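Local coordinates for protein DNA annealing helicase and endonuclease ZRANB3 (Homo sapiens, PDB 5MKW) that anneals DNA strands and cuts DNA at stalled or collapsed replication forks to keep the genome stable, this piece being its zinc-binding HNH endonuclease domain, at residues A[17-20]-A[25-28]; A[21-26]-A[97-102]; A[31-36]-A[43-48]; A[60-65]-A[69-74]. One frame throughout, in Å; residues are numbered along the deposited sequence.

Contact 1: A[17-20]-A[25-28]; sequences HGVC and VNAQ. With ZN (zinc ion), chain C.
A single beta bridge pairs Val19 with Asn26 on the two arms of a CxxC zinc knuckle, in the loop between helix 5-16 and helix 27-36 of the HNH domain. The arms run roughly antiparallel, with end-to-end directions 143° apart, and Val19 CA and Asn26 CA are 4.4 Å apart. On the metal side Cys20 N gives a nearly straight bond to Val25 O, 2.9 Å long, and the same carbonyl oxygen also receives the CA-H of Val19. On the other side Gly18 O sits over the start of helix 27-36 and takes two backbone N-H groups, Ala27 N at 2.9 Å and Gln28 N by a longer bond. Both donors are tilted out of the plane of the carbonyl, and sharing it ties the first turn of the helix to the knuckle. Gly18, with a positive phi, brings its CA to 4.0 Å from Gln28 CB. Asn26 is the N-cap of the helix: its CG lies anti to the backbone N (chi1 -172°), and OD1 takes the N-H of Glu29. The Asn26 amide and the Val19 side chain cross at a slant, with Val19 CG2 4.1 Å from Asn26 ND2, which also donates to a water. Gln28 turns its amide away toward Trp72 on strand 72-76, where OE1 accepts the indole N-H. Beyond the bridge, Val25 CG2 rests against Cys20 CB at 4.0 Å, and Cys20 SG, swung anti to its own backbone N, binds the zinc ion at 2.4 Å.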
loop_
_atom_site.group_PDB
_atom_site.type_symbol
_atom_site.label_atom_id
_atom_site.label_comp_id
_atom_site.label_asym_id
_atom_site.label_seq_id
_atom_site.Cartn_x
_atom_site.Cartn_y
_atom_site.Cartn_z
ATOM N N HIS A 17 2.832 11.917 5.299
ATOM C CA HIS A 17 1.553 12.405 4.833
ATOM C C HIS A 17 0.954 11.581 3.694
ATOM O O HIS A 17 0.308 12.133 2.810
ATOM C CB HIS A 17 1.650 13.853 4.392
ATOM C CG HIS A 17 2.288 14.726 5.410
ATOM N ND1 HIS A 17 1.643 15.095 6.573
ATOM C CD2 HIS A 17 3.566 15.135 5.540
ATOM C CE1 HIS A 17 2.477 15.778 7.337
ATOM N NE2 HIS A 17 3.655 15.801 6.739
ATOM N N GLY A 18 1.147 10.264 3.729
ATOM C CA GLY A 18 0.524 9.404 2.754
ATOM C C GLY A 18 1.139 9.520 1.376
ATOM O O GLY A 18 0.486 9.176 0.387
ATOM N N VAL A 19 2.419 9.914 1.318
ATOM C CA VAL A 19 3.182 9.998 0.048
ATOM C C VAL A 19 4.095 8.805 -0.129
ATOM O O VAL A 19 4.818 8.420 0.819
ATOM C CB VAL A 19 4.074 11.251 0.017
ATOM C CG1 VAL A 19 4.846 11.313 -1.304
ATOM C CG2 VAL A 19 3.206 12.486 0.184
ATOM N N CYS A 20 3.915 8.077 -1.216
ATOM C CA CYS A 20 4.663 6.820 -1.409
ATOM C C CYS A 20 6.147 7.126 -1.532
ATOM O O CYS A 20 6.543 8.027 -2.313
ATOM C CB CYS A 20 4.229 6.104 -2.681
ATOM S SG CYS A 20 5.099 4.540 -2.984
ATOM N N VAL A 25 3.792 9.136 -5.463
ATOM C CA VAL A 25 2.413 9.542 -5.563
ATOM C C VAL A 25 1.880 10.002 -4.226
ATOM O O VAL A 25 2.298 9.515 -3.153
ATOM C CB VAL A 25 1.497 8.467 -6.188
ATOM C CG1 VAL A 25 1.970 8.153 -7.593
ATOM C CG2 VAL A 25 1.397 7.227 -5.307
ATOM N N ASN A 26 0.979 10.969 -4.268
ATOM C CA ASN A 26 0.337 11.403 -3.027
ATOM C C ASN A 26 -0.960 10.629 -2.821
ATOM O O ASN A 26 -2.022 10.995 -3.342
ATOM C CB ASN A 26 0.070 12.918 -2.992
ATOM C CG ASN A 26 -0.401 13.358 -1.619
ATOM O OD1 ASN A 26 -1.012 12.599 -0.852
ATOM N ND2 ASN A 26 -0.038 14.546 -1.263
ATOM N N ALA A 27 -0.821 9.487 -2.166
ATOM C CA ALA A 27 -1.888 8.520 -2.119
ATOM C C ALA A 27 -3.007 9.026 -1.223
ATOM O O ALA A 27 -4.190 8.780 -1.494
ATOM C CB ALA A 27 -1.355 7.190 -1.643
ATOM N N GLN A 28 -2.654 9.783 -0.194
ATOM C CA GLN A 28 -3.665 10.361 0.668
ATOM C C GLN A 28 -4.550 11.397 -0.030
ATOM O O GLN A 28 -5.743 11.476 0.230
ATOM C CB GLN A 28 -3.056 10.959 1.914
ATOM C CG GLN A 28 -4.055 11.642 2.870
ATOM C CD GLN A 28 -4.880 10.624 3.655
ATOM O OE1 GLN A 28 -4.620 9.384 3.626
ATOM N NE2 GLN A 28 -5.870 11.112 4.355
HETATM ZN ZN ZN C . 4.137 3.830 -5.012
HETATM O O HOH W 1 -0.562 14.170 1.550
#

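Contact 2: A[21-26]-A[97-102]; sequences QLCNVN and TVCHKE. With ZN (zinc ion), chain C.
The loop 21-26 faces the first turns of helix 97-118 with no hydrogen bond between them, and the backbones come nearest at Leu22 and Cys99, whose CA atoms are 7.4 Å apart. What joins them is the zinc ion. Cys23 SG and Cys99 SG each bind it at 2.3 Å, one thiolate reaching from the loop and the other from the helix, and the two sulfurs stand 3.9 Å from each other as neighbouring corners of the metal site. The two cysteines use different rotamers to get there. In Cys23 the sulfur is wedged between its backbone N and carbonyl carbon (chi1 76°), whereas Cys99 SG lies anti to its carbonyl carbon (chi1 -69°), and each CB points toward the opposite segment. Leu22 fills in beside the metal: its CB lies 4.1 Å from Cys99 SG, and CD1 reaches on to Cys99 CB at 4.4 Å, an apolar touch next to the sulfur. Both cysteines remain fairly near the surface. Cys20 and Cys96 supply the other two ligands, completing a Cys4 site built from two CxxC pairs. The first pair lies in the loop before helix 27-36; the second straddles the junction of strand 92-96 and helix 97-118. Around this centre Leu22 and Val25 lean on Leu95 and Cys96 of strand 92-96, while Thr97 and His100 pack against Gln73 of strand 72-76.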
loop_
_atom_site.group_PDB
_atom_site.type_symbol
_atom_site.label_atom_id
_atom_site.label_comp_id
_atom_site.label_asym_id
_atom_site.label_seq_id
_atom_site.Cartn_x
_atom_site.Cartn_y
_atom_site.Cartn_z
ATOM N N GLN A 21 6.959 6.397 -0.773
ATOM C CA GLN A 21 8.390 6.693 -0.726
ATOM C C GLN A 21 9.154 6.065 -1.876
ATOM O O GLN A 21 10.295 6.422 -2.100
ATOM C CB GLN A 21 8.973 6.260 0.602
ATOM C CG GLN A 21 8.376 7.005 1.768
ATOM C CD GLN A 21 8.567 8.534 1.643
ATOM O OE1 GLN A 21 9.673 9.034 1.755
ATOM N NE2 GLN A 21 7.482 9.260 1.417
ATOM N N LEU A 22 8.489 5.206 -2.655
ATOM C CA LEU A 22 9.101 4.619 -3.857
ATOM C C LEU A 22 8.772 5.383 -5.126
ATOM O O LEU A 22 9.668 5.623 -5.924
ATOM C CB LEU A 22 8.731 3.149 -4.021
ATOM C CG LEU A 22 9.134 2.276 -2.834
ATOM C CD1 LEU A 22 8.897 0.803 -3.079
ATOM C CD2 LEU A 22 10.583 2.543 -2.420
ATOM N N CYS A 23 7.496 5.720 -5.339
ATOM C CA CYS A 23 7.073 6.321 -6.587
ATOM C C CYS A 23 6.554 7.751 -6.445
ATOM O O CYS A 23 6.319 8.403 -7.447
ATOM C CB CYS A 23 6.003 5.446 -7.261
ATOM S SG CYS A 23 4.377 5.576 -6.501
ATOM N N ASN A 24 6.396 8.206 -5.212
ATOM C CA ASN A 24 6.083 9.583 -4.832
ATOM C C ASN A 24 4.692 10.068 -5.230
ATOM O O ASN A 24 4.387 11.249 -5.131
ATOM C CB ASN A 24 7.226 10.541 -5.176
ATOM C CG ASN A 24 8.531 10.106 -4.525
ATOM O OD1 ASN A 24 8.605 9.870 -3.296
ATOM N ND2 ASN A 24 9.519 9.814 -5.367
ATOM N N VAL A 25 3.792 9.136 -5.463
ATOM C CA VAL A 25 2.413 9.542 -5.563
ATOM C C VAL A 25 1.880 10.002 -4.226
ATOM O O VAL A 25 2.298 9.515 -3.153
ATOM C CB VAL A 25 1.497 8.467 -6.188
ATOM C CG1 VAL A 25 1.970 8.153 -7.593
ATOM C CG2 VAL A 25 1.397 7.227 -5.307
ATOM N N ASN A 26 0.979 10.969 -4.268
ATOM C CA ASN A 26 0.337 11.403 -3.027
ATOM C C ASN A 26 -0.960 10.629 -2.821
ATOM O O ASN A 26 -2.022 10.995 -3.342
ATOM C CB ASN A 26 0.070 12.918 -2.992
ATOM C CG ASN A 26 -0.401 13.358 -1.619
ATOM O OD1 ASN A 26 -1.012 12.599 -0.852
ATOM N ND2 ASN A 26 -0.038 14.546 -1.263
ATOM N N THR A 97 -0.580 1.541 -2.595
ATOM C CA THR A 97 -1.009 0.148 -2.630
ATOM C C THR A 97 -0.516 -0.623 -3.850
ATOM O O THR A 97 -0.367 -1.812 -3.780
ATOM C CB THR A 97 -2.522 0.028 -2.440
ATOM O OG1 THR A 97 -3.186 1.067 -3.182
ATOM C CG2 THR A 97 -2.833 0.165 -0.928
ATOM N N VAL A 98 -0.194 0.061 -4.936
ATOM C CA VAL A 98 0.361 -0.576 -6.109
ATOM C C VAL A 98 1.815 -1.008 -5.820
ATOM O O VAL A 98 2.196 -2.145 -6.037
ATOM C CB VAL A 98 0.278 0.344 -7.345
ATOM C CG1 VAL A 98 1.151 -0.174 -8.485
ATOM C CG2 VAL A 98 -1.173 0.484 -7.815
ATOM N N CYS A 99 2.597 -0.123 -5.247
ATOM C CA CYS A 99 3.941 -0.535 -4.806
ATOM C C CYS A 99 3.918 -1.622 -3.715
ATOM O O CYS A 99 4.779 -2.494 -3.655
ATOM C CB CYS A 99 4.717 0.671 -4.297
ATOM S SG CYS A 99 5.161 1.861 -5.611
ATOM N N HIS A 100 2.984 -1.511 -2.798
ATOM C CA HIS A 100 2.887 -2.474 -1.736
ATOM C C HIS A 100 2.571 -3.875 -2.308
ATOM O O HIS A 100 3.117 -4.868 -1.856
ATOM C CB HIS A 100 1.831 -2.078 -0.754
ATOM C CG HIS A 100 1.711 -3.016 0.385
ATOM N ND1 HIS A 100 0.542 -3.688 0.673
ATOM C CD2 HIS A 100 2.578 -3.316 1.376
ATOM C CE1 HIS A 100 0.689 -4.332 1.812
ATOM N NE2 HIS A 100 1.952 -4.229 2.184
ATOM N N LYS A 101 1.642 -3.936 -3.258
ATOM C CA LYS A 101 1.316 -5.203 -3.912
ATOM C C LYS A 101 2.443 -5.823 -4.770
ATOM O O LYS A 101 2.614 -7.053 -4.752
ATOM C CB LYS A 101 0.057 -5.035 -4.740
ATOM C CG LYS A 101 -1.167 -4.991 -3.862
ATOM C CD LYS A 101 -2.402 -4.823 -4.686
ATOM C CE LYS A 101 -3.518 -4.302 -3.819
ATOM N NZ LYS A 101 -3.962 -5.328 -2.860
ATOM N N GLU A 102 3.209 -4.992 -5.484
ATOM C CA GLU A 102 4.434 -5.470 -6.149
ATOM C C GLU A 102 5.396 -6.070 -5.134
ATOM O O GLU A 102 5.992 -7.120 -5.365
ATOM C CB GLU A 102 5.158 -4.369 -6.895
ATOM C CG GLU A 102 4.429 -3.811 -8.100
ATOM C CD GLU A 102 5.045 -2.487 -8.607
ATOM O OE1 GLU A 102 6.168 -2.139 -8.194
ATOM O OE2 GLU A 102 4.444 -1.839 -9.471
HETATM ZN ZN ZN C . 4.137 3.830 -5.012
#

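Contact 3: A[31-36]-A[43-48]; sequences FLRLRD and KNLLYA
Arg33 reaches over Leu45 from helix 27-36, its chain bent at chi2 (90°) after leaving with CG anti to the backbone N. That bend carries the guanidinium across the leucine at about a right angle. Leu45 CD1 lies over the centre of one face of the Arg33 guanidinium, 4.1 Å above its plane, and Leu45 CD2 meets Arg33 NH2 at 3.6 Å. The contact is one of apolar methyls against a flat cation; Arg33 was modelled in two conformers, so this holds for one of them. One residue on, Leu34 points straight into the interface and is buried there. Its CD2 meets Leu46 CG at 3.7 Å, its CD1 meets Leu46 CD2 at the same distance, and CD2 also approaches Leu45 CB at 4.2 Å. The two side chains, Leu34 and Leu46, pass at a slant. The pair of helices forms a helical hairpin: the short segments run nearly antiparallel, at 162°, with axes 10.6 Å apart, a spacing bridged by these leucines, and no hydrogen bond joins 31-36 to 43-48. Arg42, from helix 39-47, gives side-chain N-H groups to the carbonyl oxygens of Leu34 and Arg35. Leu34 also touches Phe71, and Leu46 packs on Met62 and Ile63, so the leucine contact continues into the packing of helix 56-64. Arg35, next along, turns off the interface and grips Asp36 side-on, NE to OD1 at 3.0 Å and NH2 to OD2.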
loop_
_atom_site.group_PDB
_atom_site.type_symbol
_atom_site.label_atom_id
_atom_site.label_comp_id
_atom_site.label_asym_id
_atom_site.label_seq_id
_atom_site.Cartn_x
_atom_site.Cartn_y
_atom_site.Cartn_z
ATOM N N PHE A 31 -7.076 9.478 -2.074
ATOM C CA PHE A 31 -8.093 8.962 -1.128
ATOM C C PHE A 31 -9.158 10.032 -0.848
ATOM O O PHE A 31 -10.356 9.764 -0.927
ATOM C CB PHE A 31 -7.452 8.528 0.224
ATOM C CG PHE A 31 -8.467 8.351 1.325
ATOM C CD1 PHE A 31 -9.475 7.370 1.217
ATOM C CD2 PHE A 31 -8.546 9.252 2.380
ATOM C CE1 PHE A 31 -10.523 7.297 2.133
ATOM C CE2 PHE A 31 -9.583 9.178 3.301
ATOM C CZ PHE A 31 -10.579 8.193 3.169
ATOM N N LEU A 32 -8.716 11.237 -0.492
ATOM C CA LEU A 32 -9.682 12.273 -0.093
ATOM C C LEU A 32 -10.559 12.664 -1.270
ATOM O O LEU A 32 -11.742 12.899 -1.101
ATOM C CB LEU A 32 -8.988 13.516 0.445
ATOM C CG LEU A 32 -8.192 13.325 1.715
ATOM C CD1 LEU A 32 -7.266 14.511 1.932
ATOM C CD2 LEU A 32 -9.154 13.156 2.880
ATOM N N ARG A 33 -9.956 12.764 -2.450
ATOM C CA ARG A 33 -10.697 13.098 -3.661
ATOM C C ARG A 33 -11.761 12.029 -3.979
ATOM O O ARG A 33 -12.943 12.355 -4.241
ATOM C CB ARG A 33 -9.716 13.295 -4.814
ATOM C CG ARG A 33 -10.371 13.464 -6.185
ATOM C CD ARG A 33 -10.693 14.901 -6.567
ATOM N NE ARG A 33 -11.084 14.966 -7.975
ATOM C CZ ARG A 33 -12.335 15.045 -8.408
ATOM N NH1 ARG A 33 -13.344 15.114 -7.560
ATOM N NH2 ARG A 33 -12.567 15.083 -9.706
ATOM N N LEU A 34 -11.379 10.756 -3.867
ATOM C CA LEU A 34 -12.312 9.673 -4.089
ATOM C C LEU A 34 -13.416 9.622 -3.057
ATOM O O LEU A 34 -14.587 9.434 -3.388
ATOM C CB LEU A 34 -11.570 8.312 -4.252
ATOM C CG LEU A 34 -11.339 8.237 -5.760
ATOM C CD1 LEU A 34 -9.926 8.070 -6.184
ATOM C CD2 LEU A 34 -12.282 7.283 -6.489
ATOM N N ARG A 35 -13.052 9.768 -1.798
ATOM C CA ARG A 35 -14.011 9.712 -0.726
ATOM C C ARG A 35 -15.140 10.699 -0.994
ATOM O O ARG A 35 -16.316 10.397 -0.772
ATOM C CB ARG A 35 -13.355 10.020 0.608
ATOM C CG ARG A 35 -14.281 9.886 1.806
ATOM C CD ARG A 35 -13.624 10.435 3.080
ATOM N NE ARG A 35 -13.530 11.886 2.972
ATOM C CZ ARG A 35 -12.707 12.651 3.701
ATOM N NH1 ARG A 35 -12.048 12.174 4.725
ATOM N NH2 ARG A 35 -12.658 13.933 3.478
ATOM N N ASP A 36 -14.769 11.895 -1.414
ATOM C CA ASP A 36 -15.720 12.952 -1.482
ATOM C C ASP A 36 -16.356 13.128 -2.848
ATOM O O ASP A 36 -17.249 13.953 -2.999
ATOM C CB ASP A 36 -15.054 14.239 -1.020
ATOM C CG ASP A 36 -14.742 14.242 0.471
ATOM O OD1 ASP A 36 -15.343 13.481 1.277
ATOM O OD2 ASP A 36 -13.911 15.084 0.852
ATOM N N LYS A 43 -15.179 5.454 -10.633
ATOM C CA LYS A 43 -14.559 4.496 -11.521
ATOM C C LYS A 43 -13.604 5.236 -12.469
ATOM O O LYS A 43 -12.443 4.847 -12.638
ATOM C CB LYS A 43 -15.625 3.697 -12.278
ATOM C CG LYS A 43 -15.094 2.594 -13.186
ATOM C CD LYS A 43 -16.257 2.029 -13.984
ATOM C CE LYS A 43 -15.858 0.784 -14.743
ATOM N NZ LYS A 43 -17.025 -0.140 -14.897
ATOM N N ASN A 44 -14.083 6.292 -13.111
ATOM C CA ASN A 44 -13.233 6.987 -14.084
ATOM C C ASN A 44 -12.029 7.649 -13.453
ATOM O O ASN A 44 -10.950 7.626 -14.031
ATOM C CB ASN A 44 -14.025 8.044 -14.863
ATOM C CG ASN A 44 -14.973 7.425 -15.885
ATOM O OD1 ASN A 44 -14.791 6.281 -16.347
ATOM N ND2 ASN A 44 -15.977 8.205 -16.281
ATOM N N LEU A 45 -12.197 8.196 -12.256
ATOM C CA LEU A 45 -11.055 8.713 -11.504
ATOM C C LEU A 45 -10.016 7.613 -11.249
ATOM O O LEU A 45 -8.815 7.863 -11.341
ATOM C CB LEU A 45 -11.504 9.297 -10.148
ATOM C CG LEU A 45 -12.324 10.598 -10.249
ATOM C CD1 LEU A 45 -12.914 10.939 -8.882
ATOM C CD2 LEU A 45 -11.534 11.784 -10.797
ATOM N N LEU A 46 -10.472 6.433 -10.822
ATOM C CA LEU A 46 -9.536 5.390 -10.459
ATOM C C LEU A 46 -8.785 4.885 -11.681
ATOM O O LEU A 46 -7.602 4.577 -11.593
ATOM C CB LEU A 46 -10.252 4.234 -9.762
ATOM C CG LEU A 46 -10.755 4.519 -8.343
ATOM C CD1 LEU A 46 -11.758 3.462 -7.908
ATOM C CD2 LEU A 46 -9.590 4.565 -7.344
ATOM N N TYR A 47 -9.472 4.730 -12.811
ATOM C CA TYR A 47 -8.805 4.208 -14.006
ATOM C C TYR A 47 -7.994 5.246 -14.774
ATOM O O TYR A 47 -7.267 4.886 -15.693
ATOM C CB TYR A 47 -9.817 3.543 -14.953
ATOM C CG TYR A 47 -10.245 2.157 -14.475
ATOM C CD1 TYR A 47 -9.486 1.021 -14.786
ATOM C CD2 TYR A 47 -11.323 2.002 -13.613
ATOM C CE1 TYR A 47 -9.887 -0.230 -14.361
ATOM C CE2 TYR A 47 -11.693 0.754 -13.133
ATOM C CZ TYR A 47 -10.998 -0.356 -13.556
ATOM O OH TYR A 47 -11.386 -1.602 -13.127
ATOM N N ALA A 48 -8.092 6.510 -14.372
ATOM C CA ALA A 48 -7.325 7.579 -15.001
ATOM C C ALA A 48 -5.969 7.782 -14.368
ATOM O O ALA A 48 -5.219 8.607 -14.857
ATOM C CB ALA A 48 -8.093 8.888 -14.946
#

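Contact 4: A[60-65]-A[69-74]; sequences NEMIRN and GHFWQV
Glu61, Met62 and His70 all set CG anti to their own carbonyl carbon, with chi1 near -70°, and this sends the first two off helix 56-64 toward the imidazole that leans back at them. Glu61 then runs on extended, so that its carboxylate meets the ring edge. His70 NE2 donates to Glu61 OE1 at 2.9 Å, with an angle of 150° at the hydrogen; the oxygen stands somewhat out of the ring plane, and the carboxylate is turned 54° against the imidazole. ND1 takes the N-H of Gly67, so both ring nitrogens are held and the rotation of the ring is fixed. Asn65 O lies in the plane of the imidazole at another part of its edge, 3.7 Å from His70 CE1. Over one face comes Met62, whose CG sits 3.5 Å from His70 CG, the two side chains running antiparallel alongside one another. Bent at its last torsion, the methionine reaches Phe71: Met62 CE lies 3.7 Å from the centroid of the Phe71 ring, a CH-pi contact over the face but displaced toward its rim, with SD farther above the same face as a Met-aromatic contact. Helix 27-36 supplies Leu30 and Leu34 against Phe71. The histidine-carboxylate pair and methionine-on-phenylalanine packing thus pin helix 56-64 to the lead-in of strand 72-76, the first strand of the beta-beta-alpha (His-Me finger) fold of the HNH domain.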
loop_
_atom_site.group_PDB
_atom_site.type_symbol
_atom_site.label_atom_id
_atom_site.label_comp_id
_atom_site.label_asym_id
_atom_site.label_seq_id
_atom_site.Cartn_x
_atom_site.Cartn_y
_atom_site.Cartn_z
ATOM N N ASN A 60 -13.321 -2.349 -7.221
ATOM C CA ASN A 60 -14.762 -2.388 -6.975
ATOM C C ASN A 60 -15.063 -1.925 -5.513
ATOM O O ASN A 60 -16.035 -1.218 -5.250
ATOM C CB ASN A 60 -15.323 -3.790 -7.180
ATOM C CG ASN A 60 -15.409 -4.191 -8.628
ATOM O OD1 ASN A 60 -15.412 -3.337 -9.521
ATOM N ND2 ASN A 60 -15.531 -5.492 -8.863
ATOM N N GLU A 61 -14.229 -2.302 -4.564
ATOM C CA GLU A 61 -14.459 -1.840 -3.168
ATOM C C GLU A 61 -14.260 -0.343 -3.027
ATOM O O GLU A 61 -14.942 0.332 -2.237
ATOM C CB GLU A 61 -13.499 -2.488 -2.210
ATOM C CG GLU A 61 -13.781 -3.947 -1.926
ATOM C CD GLU A 61 -12.675 -4.528 -1.082
ATOM O OE1 GLU A 61 -11.948 -3.746 -0.393
ATOM O OE2 GLU A 61 -12.474 -5.760 -1.158
ATOM N N MET A 62 -13.256 0.141 -3.732
ATOM C CA MET A 62 -12.956 1.580 -3.750
ATOM C C MET A 62 -14.053 2.441 -4.385
ATOM O O MET A 62 -14.202 3.588 -4.035
ATOM C CB MET A 62 -11.614 1.805 -4.448
ATOM C CG MET A 62 -10.436 1.265 -3.610
ATOM S SD MET A 62 -8.930 0.962 -4.551
ATOM C CE MET A 62 -8.068 2.521 -4.562
ATOM N N ILE A 63 -14.775 1.902 -5.370
ATOM C CA ILE A 63 -15.902 2.626 -5.962
ATOM C C ILE A 63 -17.060 2.717 -4.966
ATOM O O ILE A 63 -17.741 3.734 -4.859
ATOM C CB ILE A 63 -16.338 1.912 -7.269
ATOM C CG1 ILE A 63 -15.283 2.089 -8.353
ATOM C CG2 ILE A 63 -17.696 2.386 -7.728
ATOM C CD1 ILE A 63 -15.347 1.047 -9.461
ATOM N N ARG A 64 -17.278 1.633 -4.211
ATOM C CA ARG A 64 -18.384 1.575 -3.270
ATOM C C ARG A 64 -18.068 2.448 -2.062
ATOM O O ARG A 64 -18.917 3.192 -1.578
ATOM C CB ARG A 64 -18.605 0.121 -2.835
ATOM C CG ARG A 64 -19.683 -0.097 -1.796
ATOM C CD ARG A 64 -20.040 -1.593 -1.693
ATOM N NE ARG A 64 -19.446 -2.407 -2.765
ATOM C CZ ARG A 64 -18.401 -3.207 -2.594
ATOM N NH1 ARG A 64 -17.836 -3.288 -1.402
ATOM N NH2 ARG A 64 -17.909 -3.916 -3.604
ATOM N N ASN A 65 -16.865 2.285 -1.527
ATOM C CA ASN A 65 -16.542 2.844 -0.227
ATOM C C ASN A 65 -15.051 2.914 0.027
ATOM O O ASN A 65 -14.469 2.022 0.647
ATOM C CB ASN A 65 -17.210 2.014 0.860
ATOM C CG ASN A 65 -16.936 2.567 2.262
ATOM O OD1 ASN A 65 -16.792 3.779 2.464
ATOM N ND2 ASN A 65 -16.888 1.688 3.219
ATOM N N GLY A 69 -6.606 2.701 3.733
ATOM C CA GLY A 69 -5.860 1.499 3.436
ATOM C C GLY A 69 -5.943 0.951 2.015
ATOM O O GLY A 69 -5.099 0.166 1.619
ATOM N N HIS A 70 -6.915 1.396 1.225
ATOM C CA HIS A 70 -6.934 1.067 -0.190
ATOM C C HIS A 70 -5.894 1.800 -0.983
ATOM O O HIS A 70 -5.582 1.401 -2.117
ATOM C CB HIS A 70 -8.301 1.370 -0.827
ATOM C CG HIS A 70 -9.395 0.485 -0.363
ATOM N ND1 HIS A 70 -10.659 0.961 -0.113
ATOM C CD2 HIS A 70 -9.443 -0.862 -0.172
ATOM C CE1 HIS A 70 -11.448 -0.051 0.204
ATOM N NE2 HIS A 70 -10.742 -1.168 0.143
ATOM N N PHE A 71 -5.430 2.919 -0.451
ATOM C CA PHE A 71 -4.545 3.829 -1.180
ATOM C C PHE A 71 -3.069 3.735 -0.730
ATOM O O PHE A 71 -2.158 3.859 -1.562
ATOM C CB PHE A 71 -5.086 5.260 -1.029
ATOM C CG PHE A 71 -6.408 5.473 -1.708
ATOM C CD1 PHE A 71 -7.587 5.060 -1.098
ATOM C CD2 PHE A 71 -6.453 5.874 -3.021
ATOM C CE1 PHE A 71 -8.812 5.179 -1.760
ATOM C CE2 PHE A 71 -7.651 5.976 -3.687
ATOM C CZ PHE A 71 -8.851 5.647 -3.047
ATOM N N TRP A 72 -2.824 3.623 0.577
ATOM C CA TRP A 72 -1.450 3.491 1.092
ATOM C C TRP A 72 -1.387 2.569 2.308
ATOM O O TRP A 72 -2.374 2.385 3.020
ATOM C CB TRP A 72 -0.781 4.860 1.412
ATOM C CG TRP A 72 -1.415 5.667 2.452
ATOM C CD1 TRP A 72 -2.421 6.569 2.286
ATOM C CD2 TRP A 72 -1.086 5.691 3.849
ATOM N NE1 TRP A 72 -2.768 7.140 3.490
ATOM C CE2 TRP A 72 -1.946 6.638 4.463
ATOM C CE3 TRP A 72 -0.128 5.047 4.626
ATOM C CZ2 TRP A 72 -1.896 6.937 5.821
ATOM C CZ3 TRP A 72 -0.103 5.315 6.021
ATOM C CH2 TRP A 72 -0.962 6.292 6.580
ATOM N N GLN A 73 -0.197 2.012 2.519
ATOM C CA GLN A 73 0.117 1.058 3.572
ATOM C C GLN A 73 1.504 1.425 4.130
ATOM O O GLN A 73 2.343 1.924 3.379
ATOM C CB GLN A 73 0.228 -0.355 2.970
ATOM C CG GLN A 73 -1.080 -0.966 2.515
ATOM C CD GLN A 73 -1.972 -1.291 3.707
ATOM O OE1 GLN A 73 -1.465 -1.710 4.755
ATOM N NE2 GLN A 73 -3.242 -0.899 3.639
ATOM N N VAL A 74 1.738 1.144 5.423
ATOM C CA VAL A 74 3.082 1.165 5.997
ATOM C C VAL A 74 3.788 -0.153 5.730
ATOM O O VAL A 74 3.184 -1.228 5.869
ATOM C CB VAL A 74 3.009 1.384 7.519
ATOM C CG1 VAL A 74 4.386 1.307 8.153
ATOM C CG2 VAL A 74 2.374 2.728 7.798
#

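How the contacts relate
From the N terminus, contact 1 closes the short loop that carries Cys23, with Cys20 at its start, between helix 5-16 and helix 27-36. Contact 2 starts on that same stretch, sharing Val25 and Asn26 with contact 1, and closes a much longer loop through the metal to helix 97-118. Contacts 3 and 4 both fall within that long loop, one after the other: the first folds helix 39-47 back on helix 27-36, the second ties helix 56-64 to the approach of strand 72-76. They meet where Leu46 touches Met62 and Phe31 touches Phe71. Gln28 with Trp72 joins contacts 1 and 4, and Thr97 with His70 joins contacts 2 and 4.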